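Local coordinates for protein (R)-specific secondary-alkylsulfatase (Pseudomonas sp., PDB 4AXH) that hydrolyses secondary alkyl sulfates enantioselectively with strict inversion of configuration, using two zinc ions to give (S)-alcohols and sulfate, at residues F118-K123 with V350-H355; R478-L483 with A502-Q507; H486-D491 with K495-L500; T571-F576 with D582-L587; V605-T610 with K640-F645. One frame throughout, in Å; residues are numbered along the deposited sequence.

How the interactions relate
The five contacts illustrate how one chain holds separate structural units, of which one carries the metal site. Interaction 1 belongs to the metallo-beta-lactamase part and ends at a zinc ligand, H355. Interactions 2 and 3 lie about 11 Å apart (centres) on the same helix pair, 477-490 with 495-511, with interaction 3 nested inside the loop closed by interaction 2; both touch the second subunit. Interactions 4 and 5, centres about 9 Å apart, share the C-terminal sheet, where the probable hydrogen bonds N573 O to V607 N and V575 N to V607 O, each 2.8 Å, join neighbouring strands. Interactions 2 to 5 are away from the annotated sites, their centres about 42 to 54 Å from that of interaction 1.

Interaction 1: F118-K123 with V350-H355; sequences FEVMPK and VLIQQH. With ZN (zinc ion), chain C.
Three residues beyond I352, which packs on V120, H355 NE2 binds a zinc ion at 2.0 Å. D183, H184 and D310 are the other protein ligands of this metal, and a water joins them at 2.1 Å from the zinc, in the plane of the imidazole ring. Q354 has a well-gripped polar end too: its OE1 accepts hydrogen bonds from T136 and N307. The contact with F118-K123 itself is apolar. CG1 of V120, placed anti to the backbone N (chi1 176°), meets CG2 of V350 and CG2 of I352, each at 3.8 Å, so one methyl bridges two alternate residues of strand 350-352. In this metallo-beta-lactamase fold, strands 116-119 and 350-352 belong to different sheets, and the chain turns its corner at V120, where V120 and M121 form a classic beta bulge. Both side chains start out toward strand 350-352. M121, extended beyond CG, runs antiparallel alongside the V350 side chain, bringing CE to 3.5 Å from V350 CG1. W360 touches both V120 and V350, while Q126 lies against V120 and I352.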
# COMPACT_ATOMS: atom_id res chain seq x y z
N PHE A 118 -28.98 -10.34 24.12
CA PHE A 118 -28.90 -11.78 23.91
C PHE A 118 -27.99 -12.45 24.91
O PHE A 118 -26.85 -12.01 25.08
CB PHE A 118 -28.31 -12.06 22.51
CG PHE A 118 -28.98 -11.46 21.32
CD1 PHE A 118 -28.67 -10.17 20.91
CD2 PHE A 118 -29.85 -12.21 20.54
CE1 PHE A 118 -29.29 -9.62 19.79
CE2 PHE A 118 -30.48 -11.65 19.43
CZ PHE A 118 -30.17 -10.37 19.05
N GLU A 119 -28.43 -13.59 25.48
CA GLU A 119 -27.57 -14.40 26.35
C GLU A 119 -26.73 -15.34 25.47
O GLU A 119 -27.27 -15.92 24.54
CB GLU A 119 -28.40 -15.22 27.34
CG GLU A 119 -27.62 -15.87 28.48
CD GLU A 119 -28.49 -16.56 29.51
OE1 GLU A 119 -29.41 -17.33 29.12
OE2 GLU A 119 -28.25 -16.35 30.72
N VAL A 120 -25.44 -15.44 25.73
CA VAL A 120 -24.54 -16.35 25.02
C VAL A 120 -24.41 -17.57 25.92
O VAL A 120 -24.54 -18.71 25.48
CB VAL A 120 -23.17 -15.71 24.70
CG1 VAL A 120 -22.21 -16.72 24.04
CG2 VAL A 120 -23.32 -14.45 23.84
N MET A 121 -24.18 -17.31 27.19
CA MET A 121 -24.02 -18.26 28.30
C MET A 121 -24.47 -17.52 29.57
O MET A 121 -24.44 -16.28 29.56
CB MET A 121 -22.53 -18.61 28.46
CG MET A 121 -22.03 -19.45 27.37
SD MET A 121 -20.50 -20.21 27.82
CE MET A 121 -20.38 -21.36 26.46
N PRO A 122 -24.85 -18.19 30.68
CA PRO A 122 -25.20 -17.42 31.90
C PRO A 122 -23.99 -16.59 32.32
O PRO A 122 -22.86 -17.08 32.15
CB PRO A 122 -25.55 -18.51 32.92
CG PRO A 122 -25.84 -19.74 32.09
CD PRO A 122 -24.93 -19.65 30.93
N LYS A 123 -24.23 -15.28 32.75
CA LYS A 123 -23.20 -14.28 33.13
C LYS A 123 -22.51 -13.67 31.87
O LYS A 123 -21.54 -12.92 32.02
CB LYS A 123 -22.11 -14.88 34.06
CG LYS A 123 -22.51 -15.18 35.50
CD LYS A 123 -21.27 -15.72 36.28
CE LYS A 123 -21.46 -15.69 37.79
NZ LYS A 123 -20.17 -15.72 38.53
N VAL A 350 -18.35 -21.64 21.76
CA VAL A 350 -19.07 -20.61 21.02
C VAL A 350 -18.16 -19.47 20.76
O VAL A 350 -17.53 -18.98 21.67
CB VAL A 350 -20.43 -20.19 21.65
CG1 VAL A 350 -20.38 -20.22 23.17
CG2 VAL A 350 -20.90 -18.83 21.12
N LEU A 351 -18.06 -19.07 19.49
CA LEU A 351 -17.26 -17.94 19.06
C LEU A 351 -18.17 -16.70 19.04
O LEU A 351 -19.27 -16.76 18.51
CB LEU A 351 -16.67 -18.21 17.67
CG LEU A 351 -15.86 -17.10 17.03
CD1 LEU A 351 -14.71 -17.67 16.29
CD2 LEU A 351 -16.68 -16.31 16.05
N ILE A 352 -17.71 -15.58 19.63
CA ILE A 352 -18.45 -14.31 19.59
C ILE A 352 -17.64 -13.22 18.88
O ILE A 352 -16.43 -13.33 18.72
CB ILE A 352 -19.09 -13.86 20.93
CG1 ILE A 352 -18.03 -13.50 21.97
CG2 ILE A 352 -20.13 -14.90 21.44
CD1 ILE A 352 -18.51 -12.64 23.06
N GLN A 353 -18.32 -12.19 18.39
CA GLN A 353 -17.65 -11.12 17.65
C GLN A 353 -18.17 -9.75 18.03
O GLN A 353 -19.16 -9.65 18.77
CB GLN A 353 -17.83 -11.34 16.15
CG GLN A 353 -17.12 -12.54 15.59
CD GLN A 353 -17.99 -13.24 14.62
OE1 GLN A 353 -19.21 -13.21 14.71
NE2 GLN A 353 -17.35 -13.89 13.69
N GLN A 354 -17.53 -8.70 17.51
CA GLN A 354 -17.93 -7.33 17.79
C GLN A 354 -18.76 -6.71 16.64
O GLN A 354 -19.11 -5.53 16.63
CB GLN A 354 -16.74 -6.48 18.26
CG GLN A 354 -16.04 -7.06 19.50
CD GLN A 354 -16.95 -7.05 20.72
OE1 GLN A 354 -17.62 -8.03 21.06
NE2 GLN A 354 -17.02 -5.93 21.39
N HIS A 355 -19.10 -7.56 15.68
CA HIS A 355 -20.02 -7.30 14.60
C HIS A 355 -20.68 -8.62 14.39
O HIS A 355 -19.98 -9.64 14.41
CB HIS A 355 -19.31 -6.87 13.31
CG HIS A 355 -18.79 -5.48 13.36
ND1 HIS A 355 -19.64 -4.41 13.41
CD2 HIS A 355 -17.51 -5.05 13.39
CE1 HIS A 355 -18.85 -3.35 13.46
NE2 HIS A 355 -17.57 -3.69 13.45
ZN ZN C . -15.94 -2.76 14.09
O HOH W 1 -14.48 -1.59 13.12

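Interaction 2: R478-L483 with A502-Q507; sequences RWAVQL and ADAMEQ
V481 and A504 mark the place where helices 477-490 and 495-511 come closest in these two segments, their CA atoms 6.3 Å apart. The V481 side chain shows how a short branch can serve two partners. Its CB leaves the helix toward the 502-507 backbone and divides into two methyls, of which CG1 does the touching. With chi1 at -57°, CG1 stands beside the backbone N of V481 and comes to 3.8 Å from A504 CB. The same methyl lies 3.7 Å from M505 CG, the two side chains crossing at about a right angle, and packs on the M505 backbone as well. One residue earlier, A480 CB meets A504 CB at 3.8 Å, so the A504 methyl is shared between two residues of the facing helix. The segment axes approach to 8.7 Å and run roughly antiparallel, at 145°, an arrangement consistent with the TPR-like helical packing of the alkylsulfatase dimerisation region. Polar side chains work elsewhere: R478 makes a cation-pi contact with F445 of the second subunit, Q482 hydrogen-bonds Y454 of that subunit, and D503 and E506 form salt bridges with R529. Between the helices the chemistry is methyl on methyl and methylene, which implies that shape and burial, more than directed bonds, set how these segments fit.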
# COMPACT_ATOMS: atom_id res chain seq x y z
N ARG A 478 -22.73 -2.18 -16.83
CA ARG A 478 -21.33 -2.01 -16.53
C ARG A 478 -20.67 -1.16 -17.61
O ARG A 478 -19.95 -0.21 -17.30
CB ARG A 478 -20.66 -3.39 -16.39
CG ARG A 478 -19.58 -3.40 -15.34
CD ARG A 478 -18.93 -4.74 -15.28
NE ARG A 478 -17.48 -4.61 -15.15
CZ ARG A 478 -16.67 -5.65 -15.06
NH1 ARG A 478 -17.17 -6.88 -15.09
NH2 ARG A 478 -15.36 -5.47 -14.94
N TRP A 479 -20.96 -1.48 -18.89
CA TRP A 479 -20.41 -0.72 -20.00
C TRP A 479 -21.11 0.63 -20.11
O TRP A 479 -20.45 1.64 -20.30
CB TRP A 479 -20.44 -1.51 -21.31
CG TRP A 479 -19.92 -0.75 -22.50
CD1 TRP A 479 -20.64 -0.35 -23.59
CD2 TRP A 479 -18.59 -0.23 -22.68
NE1 TRP A 479 -19.83 0.37 -24.45
CE2 TRP A 479 -18.57 0.45 -23.92
CE3 TRP A 479 -17.41 -0.30 -21.93
CZ2 TRP A 479 -17.42 1.04 -24.43
CZ3 TRP A 479 -16.27 0.32 -22.42
CH2 TRP A 479 -16.28 0.98 -23.66
N ALA A 480 -22.44 0.66 -19.88
CA ALA A 480 -23.21 1.89 -19.86
C ALA A 480 -22.58 2.95 -18.92
O ALA A 480 -22.37 4.07 -19.38
CB ALA A 480 -24.64 1.60 -19.42
N VAL A 481 -22.21 2.59 -17.66
CA VAL A 481 -21.58 3.51 -16.70
C VAL A 481 -20.22 4.03 -17.13
O VAL A 481 -19.87 5.15 -16.77
CB VAL A 481 -21.59 3.07 -15.21
CG1 VAL A 481 -23.00 2.82 -14.71
CG2 VAL A 481 -20.70 1.86 -14.97
N GLN A 482 -19.46 3.24 -17.91
CA GLN A 482 -18.16 3.66 -18.42
C GLN A 482 -18.33 4.78 -19.46
O GLN A 482 -17.57 5.74 -19.42
CB GLN A 482 -17.38 2.47 -19.00
CG GLN A 482 -16.70 1.63 -17.93
CD GLN A 482 -15.36 2.20 -17.54
OE1 GLN A 482 -14.49 2.43 -18.38
NE2 GLN A 482 -15.17 2.42 -16.25
N LEU A 483 -19.36 4.68 -20.35
CA LEU A 483 -19.68 5.71 -21.36
C LEU A 483 -20.20 6.97 -20.66
O LEU A 483 -19.68 8.06 -20.91
CB LEU A 483 -20.73 5.22 -22.39
CG LEU A 483 -20.40 4.02 -23.30
CD1 LEU A 483 -21.22 4.04 -24.54
CD2 LEU A 483 -18.95 4.02 -23.77
N ALA A 502 -27.11 7.40 -13.98
CA ALA A 502 -27.71 7.16 -12.67
C ALA A 502 -28.61 5.94 -12.73
O ALA A 502 -28.58 5.13 -11.80
CB ALA A 502 -28.50 8.37 -12.21
N ASP A 503 -29.35 5.76 -13.85
CA ASP A 503 -30.26 4.63 -14.09
C ASP A 503 -29.51 3.30 -14.17
O ASP A 503 -29.96 2.31 -13.58
CB ASP A 503 -31.11 4.86 -15.37
CG ASP A 503 -32.34 5.77 -15.23
OD1 ASP A 503 -32.43 6.52 -14.22
OD2 ASP A 503 -33.23 5.71 -16.12
N ALA A 504 -28.37 3.29 -14.89
CA ALA A 504 -27.50 2.13 -15.08
C ALA A 504 -26.80 1.74 -13.78
O ALA A 504 -26.74 0.54 -13.50
CB ALA A 504 -26.49 2.41 -16.17
N MET A 505 -26.30 2.74 -12.97
CA MET A 505 -25.66 2.57 -11.64
C MET A 505 -26.64 1.94 -10.68
O MET A 505 -26.29 1.02 -9.96
CB MET A 505 -25.26 3.91 -11.04
CG MET A 505 -23.87 4.35 -11.40
SD MET A 505 -23.11 5.19 -10.00
CE MET A 505 -21.73 5.97 -10.85
N GLU A 506 -27.89 2.46 -10.67
CA GLU A 506 -29.01 2.02 -9.85
C GLU A 506 -29.30 0.54 -10.07
O GLU A 506 -29.54 -0.17 -9.08
CB GLU A 506 -30.22 2.88 -10.21
CG GLU A 506 -31.49 2.59 -9.43
CD GLU A 506 -32.54 3.63 -9.69
OE1 GLU A 506 -33.19 3.59 -10.76
OE2 GLU A 506 -32.64 4.57 -8.86
N GLN A 507 -29.28 0.08 -11.34
CA GLN A 507 -29.50 -1.31 -11.75
C GLN A 507 -28.35 -2.17 -11.24
O GLN A 507 -28.61 -3.27 -10.77
CB GLN A 507 -29.65 -1.45 -13.29
CG GLN A 507 -30.96 -0.87 -13.89
CD GLN A 507 -32.24 -1.42 -13.33
OE1 GLN A 507 -32.50 -2.63 -13.35
NE2 GLN A 507 -33.12 -0.52 -12.87

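Interaction 3: H486-D491 with K495-L500; sequences HLVFAD and KDARAL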
# COMPACT_ATOMS: atom_id res chain seq x y z
N HIS A 486 -17.63 9.21 -19.01
CA HIS A 486 -16.90 10.02 -19.98
C HIS A 486 -17.70 11.25 -20.37
O HIS A 486 -17.13 12.34 -20.43
CB HIS A 486 -16.52 9.20 -21.22
CG HIS A 486 -15.37 8.27 -20.97
ND1 HIS A 486 -14.05 8.54 -20.87
CD2 HIS A 486 -15.57 6.92 -20.79
CE1 HIS A 486 -13.42 7.35 -20.62
NE2 HIS A 486 -14.37 6.42 -20.56
N LEU A 487 -19.02 11.09 -20.57
CA LEU A 487 -19.89 12.19 -20.95
C LEU A 487 -20.11 13.18 -19.83
O LEU A 487 -19.91 14.37 -20.06
CB LEU A 487 -21.22 11.73 -21.59
CG LEU A 487 -22.00 12.84 -22.34
CD1 LEU A 487 -21.14 13.57 -23.36
CD2 LEU A 487 -23.21 12.27 -23.03
N VAL A 488 -20.51 12.70 -18.63
CA VAL A 488 -20.74 13.52 -17.43
C VAL A 488 -19.50 14.37 -17.08
O VAL A 488 -19.66 15.55 -16.77
CB VAL A 488 -21.33 12.71 -16.23
CG1 VAL A 488 -21.33 13.51 -14.93
CG2 VAL A 488 -22.73 12.21 -16.55
N PHE A 489 -18.28 13.82 -17.20
CA PHE A 489 -17.06 14.59 -16.93
C PHE A 489 -16.71 15.59 -18.05
O PHE A 489 -16.19 16.67 -17.75
CB PHE A 489 -15.89 13.68 -16.55
CG PHE A 489 -15.90 13.35 -15.08
CD1 PHE A 489 -16.80 12.42 -14.56
CD2 PHE A 489 -15.04 14.00 -14.20
CE1 PHE A 489 -16.83 12.14 -13.19
CE2 PHE A 489 -15.05 13.70 -12.83
CZ PHE A 489 -15.95 12.78 -12.34
N ALA A 490 -17.02 15.25 -19.32
CA ALA A 490 -16.79 16.12 -20.47
C ALA A 490 -17.73 17.33 -20.41
O ALA A 490 -17.34 18.43 -20.78
CB ALA A 490 -17.03 15.34 -21.76
N ASP A 491 -18.97 17.11 -19.92
CA ASP A 491 -20.02 18.11 -19.78
C ASP A 491 -21.01 17.66 -18.70
O ASP A 491 -21.93 16.90 -19.02
CB ASP A 491 -20.72 18.34 -21.13
CG ASP A 491 -21.93 19.25 -21.07
OD1 ASP A 491 -21.74 20.49 -21.00
OD2 ASP A 491 -23.07 18.73 -21.11
N LYS A 495 -27.98 16.70 -18.86
CA LYS A 495 -28.94 16.13 -17.91
C LYS A 495 -29.47 14.75 -18.31
O LYS A 495 -29.88 13.97 -17.45
CB LYS A 495 -30.05 17.13 -17.57
CG LYS A 495 -29.52 18.29 -16.73
CD LYS A 495 -30.55 19.29 -16.26
CE LYS A 495 -30.12 19.93 -14.95
NZ LYS A 495 -30.53 19.11 -13.77
N ASP A 496 -29.43 14.45 -19.62
CA ASP A 496 -29.82 13.16 -20.21
C ASP A 496 -28.73 12.12 -19.89
O ASP A 496 -29.07 11.02 -19.45
CB ASP A 496 -30.04 13.28 -21.74
CG ASP A 496 -30.92 14.45 -22.17
OD1 ASP A 496 -32.11 14.47 -21.77
OD2 ASP A 496 -30.43 15.32 -22.93
N ALA A 497 -27.43 12.48 -20.05
CA ALA A 497 -26.26 11.64 -19.74
C ALA A 497 -26.22 11.27 -18.25
O ALA A 497 -25.90 10.13 -17.90
CB ALA A 497 -24.99 12.37 -20.09
N ARG A 498 -26.52 12.25 -17.38
CA ARG A 498 -26.56 12.11 -15.93
C ARG A 498 -27.64 11.13 -15.50
O ARG A 498 -27.36 10.21 -14.73
CB ARG A 498 -26.83 13.47 -15.28
CG ARG A 498 -25.70 14.47 -15.39
CD ARG A 498 -26.16 15.82 -14.86
NE ARG A 498 -26.19 15.85 -13.39
CZ ARG A 498 -25.20 16.28 -12.63
NH1 ARG A 498 -24.08 16.74 -13.18
NH2 ARG A 498 -25.31 16.27 -11.30
N ALA A 499 -28.88 11.32 -16.01
CA ALA A 499 -30.06 10.50 -15.69
C ALA A 499 -29.86 9.06 -16.11
O ALA A 499 -30.25 8.15 -15.38
CB ALA A 499 -31.30 11.08 -16.35
N LEU A 500 -29.22 8.85 -17.28
CA LEU A 500 -28.93 7.55 -17.85
C LEU A 500 -27.88 6.85 -17.04
O LEU A 500 -28.15 5.74 -16.60
CB LEU A 500 -28.52 7.67 -19.33
CG LEU A 500 -29.59 7.37 -20.43
CD1 LEU A 500 -31.03 7.42 -19.91
CD2 LEU A 500 -29.42 8.28 -21.62
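R498, which touches V488 through its aliphatic CG, carries a flat guanidinium held by three partners beyond the two segments: NH1 hydrogen-bonds P492 O, NH2 makes a salt bridge with E660, and NE gives a weak bond to L528 O. The chain bends at chi3, beyond CG, so the aliphatic base stays 3.9 Å from V488 CG2, measured at R498 CG, while the guanidinium goes to P492 and E660. On the 486-491 side the imidazole of H486 meets the Y454 ring of its own chain with planes at about 55°, and its NE2 is hydrogen-bonded to Y454 OH of the second subunit. Between the helices the packing is apolar. L487 reaches over with CG anti to its backbone N (chi1 -165°), laying CD2 3.4 Å from the A497 methyl and CG 3.8 Å from it. V488 CG2 lies against the backbone at A497 and R498, 3.9 Å from R498 CA. The two helices form an antiparallel hairpin, their segment axes 9.0 Å apart at 140°, joined by a short loop. Helix 461-474 packs on L487 through A461 and V464 and on L500 through L465 and R469, while helix 447-457 adds V455 beside H486 and L487.

Interaction 4: T571-F576 with D582-L587; sequences TLNWVF and DIALTL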
# COMPACT_ATOMS: atom_id res chain seq x y z
N THR A 571 11.15 30.47 10.20
CA THR A 571 11.30 29.41 11.20
C THR A 571 10.53 29.84 12.43
O THR A 571 10.59 31.01 12.81
CB THR A 571 12.76 29.15 11.54
OG1 THR A 571 13.37 30.39 11.90
CG2 THR A 571 13.53 28.50 10.39
N LEU A 572 9.78 28.92 13.03
CA LEU A 572 8.94 29.23 14.18
C LEU A 572 9.14 28.20 15.28
O LEU A 572 8.79 27.04 15.10
CB LEU A 572 7.44 29.25 13.77
CG LEU A 572 6.98 30.15 12.60
CD1 LEU A 572 7.12 29.43 11.24
CD2 LEU A 572 5.53 30.57 12.76
N ASN A 573 9.71 28.63 16.43
CA ASN A 573 9.83 27.77 17.60
C ASN A 573 8.51 27.84 18.34
O ASN A 573 7.86 28.89 18.37
CB ASN A 573 10.96 28.21 18.52
CG ASN A 573 12.32 27.75 18.07
OD1 ASN A 573 12.47 26.79 17.30
ND2 ASN A 573 13.36 28.39 18.59
N TRP A 574 8.08 26.71 18.90
CA TRP A 574 6.85 26.56 19.66
C TRP A 574 7.22 25.88 20.97
O TRP A 574 7.95 24.88 20.96
CB TRP A 574 5.82 25.72 18.88
CG TRP A 574 5.25 26.40 17.68
CD1 TRP A 574 5.85 26.57 16.47
CD2 TRP A 574 3.94 26.96 17.56
NE1 TRP A 574 5.00 27.25 15.62
CE2 TRP A 574 3.81 27.47 16.25
CE3 TRP A 574 2.84 27.05 18.44
CZ2 TRP A 574 2.64 28.09 15.80
CZ3 TRP A 574 1.68 27.67 17.99
CH2 TRP A 574 1.60 28.20 16.69
N VAL A 575 6.77 26.45 22.10
CA VAL A 575 7.08 25.92 23.43
C VAL A 575 5.83 25.77 24.24
O VAL A 575 5.09 26.73 24.42
CB VAL A 575 8.31 26.53 24.17
CG1 VAL A 575 8.99 27.66 23.39
CG2 VAL A 575 8.00 26.94 25.61
N PHE A 576 5.58 24.54 24.67
CA PHE A 576 4.39 24.17 25.43
C PHE A 576 4.77 23.84 26.87
O PHE A 576 5.24 22.74 27.17
CB PHE A 576 3.68 22.99 24.73
CG PHE A 576 3.10 23.31 23.38
CD1 PHE A 576 3.87 23.18 22.22
CD2 PHE A 576 1.77 23.70 23.24
CE1 PHE A 576 3.32 23.45 20.96
CE2 PHE A 576 1.23 23.97 21.99
CZ PHE A 576 2.01 23.85 20.85
N ASP A 582 9.13 21.09 23.23
CA ASP A 582 9.58 22.12 22.31
C ASP A 582 9.55 21.60 20.89
O ASP A 582 10.05 20.51 20.62
CB ASP A 582 10.99 22.58 22.69
CG ASP A 582 11.05 23.29 24.03
OD1 ASP A 582 11.21 22.61 25.07
OD2 ASP A 582 10.92 24.53 24.04
N ILE A 583 8.96 22.36 19.98
CA ILE A 583 8.86 21.95 18.59
C ILE A 583 9.34 23.07 17.67
O ILE A 583 8.91 24.20 17.81
CB ILE A 583 7.47 21.28 18.24
CG1 ILE A 583 7.31 20.86 16.76
CG2 ILE A 583 6.25 22.00 18.82
CD1 ILE A 583 7.01 21.96 15.74
N ALA A 584 10.24 22.74 16.73
CA ALA A 584 10.82 23.71 15.81
C ALA A 584 10.31 23.58 14.37
O ALA A 584 10.74 22.69 13.63
CB ALA A 584 12.34 23.64 15.86
N LEU A 585 9.40 24.48 13.97
CA LEU A 585 8.87 24.52 12.60
C LEU A 585 9.83 25.25 11.71
O LEU A 585 10.60 26.09 12.18
CB LEU A 585 7.52 25.24 12.50
CG LEU A 585 6.28 24.64 13.14
CD1 LEU A 585 5.05 25.48 12.79
CD2 LEU A 585 6.03 23.24 12.64
N THR A 586 9.77 24.94 10.42
CA THR A 586 10.54 25.56 9.35
C THR A 586 9.72 25.58 8.07
O THR A 586 9.17 24.55 7.68
CB THR A 586 12.01 25.03 9.21
OG1 THR A 586 12.37 24.95 7.83
CG2 THR A 586 12.25 23.68 9.92
N LEU A 587 9.56 26.77 7.46
CA LEU A 587 8.81 26.99 6.20
C LEU A 587 9.80 27.40 5.15
O LEU A 587 10.39 28.47 5.24
CB LEU A 587 7.70 28.05 6.37
CG LEU A 587 7.06 28.64 5.09
CD1 LEU A 587 6.43 27.57 4.21
CD2 LEU A 587 6.03 29.70 5.44
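L572 and L585 form a hydrogen-bonded antiparallel pair in which each residue satisfies the other's amide and carbonyl: L572 N gives to L585 O at 3.1 Å and L585 N to L572 O at 2.9 Å. W574 and I583 repeat the pattern; I583 N meets W574 O at an N-H...O angle of 173°, and W574 N reaches I583 O at 2.9 Å. The alternate residues turn their backbones outward: N573 bonds to V605 and V607, V575 to V607 and L609, and D582 to G597, while T571 N gives to D604 OD2. Among the side chains, N573 OD1 accepts from N600 N. The apolar face carries L572, W574, I583 and L585. There the indole of W574 comes up obliquely to L585, its CD1 3.9 Å from L585 CG. I583 holds CG1 anti to its backbone N (chi1 178°), which leaves CG2 facing W574 CB and lying at the edge of the F576 ring, 3.9 Å from F576 CE1. This beta hairpin supplies two of the three inner strands of the five-stranded sheet of the SCP2-like C-terminal region. Strand 591-596 flanks 581-588, strand 605-609 flanks 570-576, and helix 640-646 covers the apolar face through L642, F645 and F646.

Interaction 5: V605-T610 with K640-F645; sequences VTVKLT and KKLGEF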
# COMPACT_ATOMS: atom_id res chain seq x y z
N VAL A 605 10.59 33.64 15.11
CA VAL A 605 9.56 33.84 16.14
C VAL A 605 9.58 32.65 17.10
O VAL A 605 9.97 31.55 16.69
CB VAL A 605 8.15 34.02 15.52
CG1 VAL A 605 7.33 35.06 16.24
CG2 VAL A 605 8.20 34.29 14.03
N THR A 606 9.17 32.86 18.37
CA THR A 606 9.07 31.84 19.41
C THR A 606 7.69 31.96 20.04
O THR A 606 7.29 33.06 20.42
CB THR A 606 10.27 31.90 20.38
OG1 THR A 606 11.48 31.78 19.62
CG2 THR A 606 10.23 30.80 21.46
N VAL A 607 6.92 30.88 20.03
CA VAL A 607 5.53 30.87 20.49
C VAL A 607 5.34 30.06 21.78
O VAL A 607 5.26 28.83 21.74
CB VAL A 607 4.54 30.43 19.36
CG1 VAL A 607 3.13 30.90 19.66
CG2 VAL A 607 4.99 30.92 17.98
N LYS A 608 5.25 30.76 22.92
CA LYS A 608 5.01 30.16 24.23
C LYS A 608 3.50 30.15 24.49
O LYS A 608 2.87 31.20 24.43
CB LYS A 608 5.74 30.93 25.35
CG LYS A 608 7.26 31.03 25.19
CD LYS A 608 7.98 31.11 26.55
CE LYS A 608 7.74 32.36 27.36
NZ LYS A 608 8.10 32.17 28.79
N LEU A 609 2.93 28.95 24.75
CA LEU A 609 1.50 28.70 25.00
C LEU A 609 1.35 27.34 25.62
O LEU A 609 2.34 26.64 25.83
CB LEU A 609 0.68 28.77 23.68
CG LEU A 609 0.80 27.63 22.63
CD1 LEU A 609 -0.17 27.83 21.50
CD2 LEU A 609 2.19 27.53 22.03
N THR A 610 0.10 26.94 25.90
CA THR A 610 -0.22 25.62 26.45
C THR A 610 -1.06 24.84 25.43
O THR A 610 -1.66 25.46 24.54
CB THR A 610 -0.94 25.75 27.81
OG1 THR A 610 -2.28 26.22 27.62
CG2 THR A 610 -0.20 26.63 28.80
N LYS A 640 5.19 39.29 14.01
CA LYS A 640 4.46 39.47 12.76
C LYS A 640 4.35 38.14 11.96
O LYS A 640 3.34 37.90 11.29
CB LYS A 640 5.16 40.58 11.94
CG LYS A 640 4.77 40.72 10.45
CD LYS A 640 5.84 41.47 9.62
CE LYS A 640 6.84 40.56 8.94
NZ LYS A 640 6.28 39.89 7.72
N LYS A 641 5.39 37.28 12.06
CA LYS A 641 5.50 36.01 11.32
C LYS A 641 4.47 34.94 11.69
O LYS A 641 4.22 34.06 10.87
CB LYS A 641 6.93 35.45 11.36
CG LYS A 641 8.03 36.37 10.84
CD LYS A 641 8.38 36.11 9.38
CE LYS A 641 9.37 37.11 8.85
NZ LYS A 641 9.55 36.96 7.38
N LEU A 642 3.85 35.02 12.88
CA LEU A 642 2.84 34.03 13.26
C LEU A 642 1.57 34.24 12.47
O LEU A 642 1.10 33.30 11.83
CB LEU A 642 2.56 34.01 14.77
CG LEU A 642 1.74 32.82 15.27
CD1 LEU A 642 2.43 31.50 14.96
CD2 LEU A 642 1.51 32.91 16.77
N GLY A 643 1.06 35.47 12.48
CA GLY A 643 -0.14 35.85 11.75
C GLY A 643 0.01 35.62 10.26
O GLY A 643 -0.95 35.22 9.59
N GLU A 644 1.24 35.86 9.76
CA GLU A 644 1.69 35.66 8.38
C GLU A 644 1.54 34.17 8.06
O GLU A 644 0.90 33.81 7.06
CB GLU A 644 3.17 36.11 8.24
CG GLU A 644 3.74 36.04 6.83
CD GLU A 644 5.19 36.49 6.65
OE1 GLU A 644 5.75 37.13 7.57
OE2 GLU A 644 5.75 36.23 5.56
N PHE A 645 2.11 33.31 8.93
CA PHE A 645 2.07 31.86 8.78
C PHE A 645 0.63 31.34 8.70
O PHE A 645 0.32 30.61 7.77
CB PHE A 645 2.89 31.17 9.89
CG PHE A 645 2.63 29.69 10.04
CD1 PHE A 645 2.87 28.81 8.99
CD2 PHE A 645 2.16 29.17 11.24
CE1 PHE A 645 2.61 27.45 9.12
CE2 PHE A 645 1.90 27.81 11.38
CZ PHE A 645 2.13 26.96 10.31
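Helix-on-sheet packing of the SCP2-like C-terminal region is exemplified where V607 of strand 605-609 meets L642 of helix 640-646. V607 and L642 meet tip to tip: V607 CG1 lies 3.9 Å from L642 CD2, and V607 CG2 4.0 Å from L642 CD1. L642 gets there because its CG stands anti to the backbone N (chi1 -168°), sending both methyls to the strand. V605 rests against the aliphatic base of K641, although the closeness modelled there is doubtful. L642 also touches W574 of strand 570-576 and L635 of strand 634-637, so the helix spans several strands of the sheet. Past its base K641 bends at chi2 and turns off to join a salt-bridge network within the helix. K640 NZ gives to E644 OE1 at 2.8 Å, approaching 49° out of the carboxylate plane, and K641 NZ adds a long bridge to the same oxygen, while E644 OE2 is bonded to H568. At the other end of the strand, T610 is the N-cap of helix 611-618.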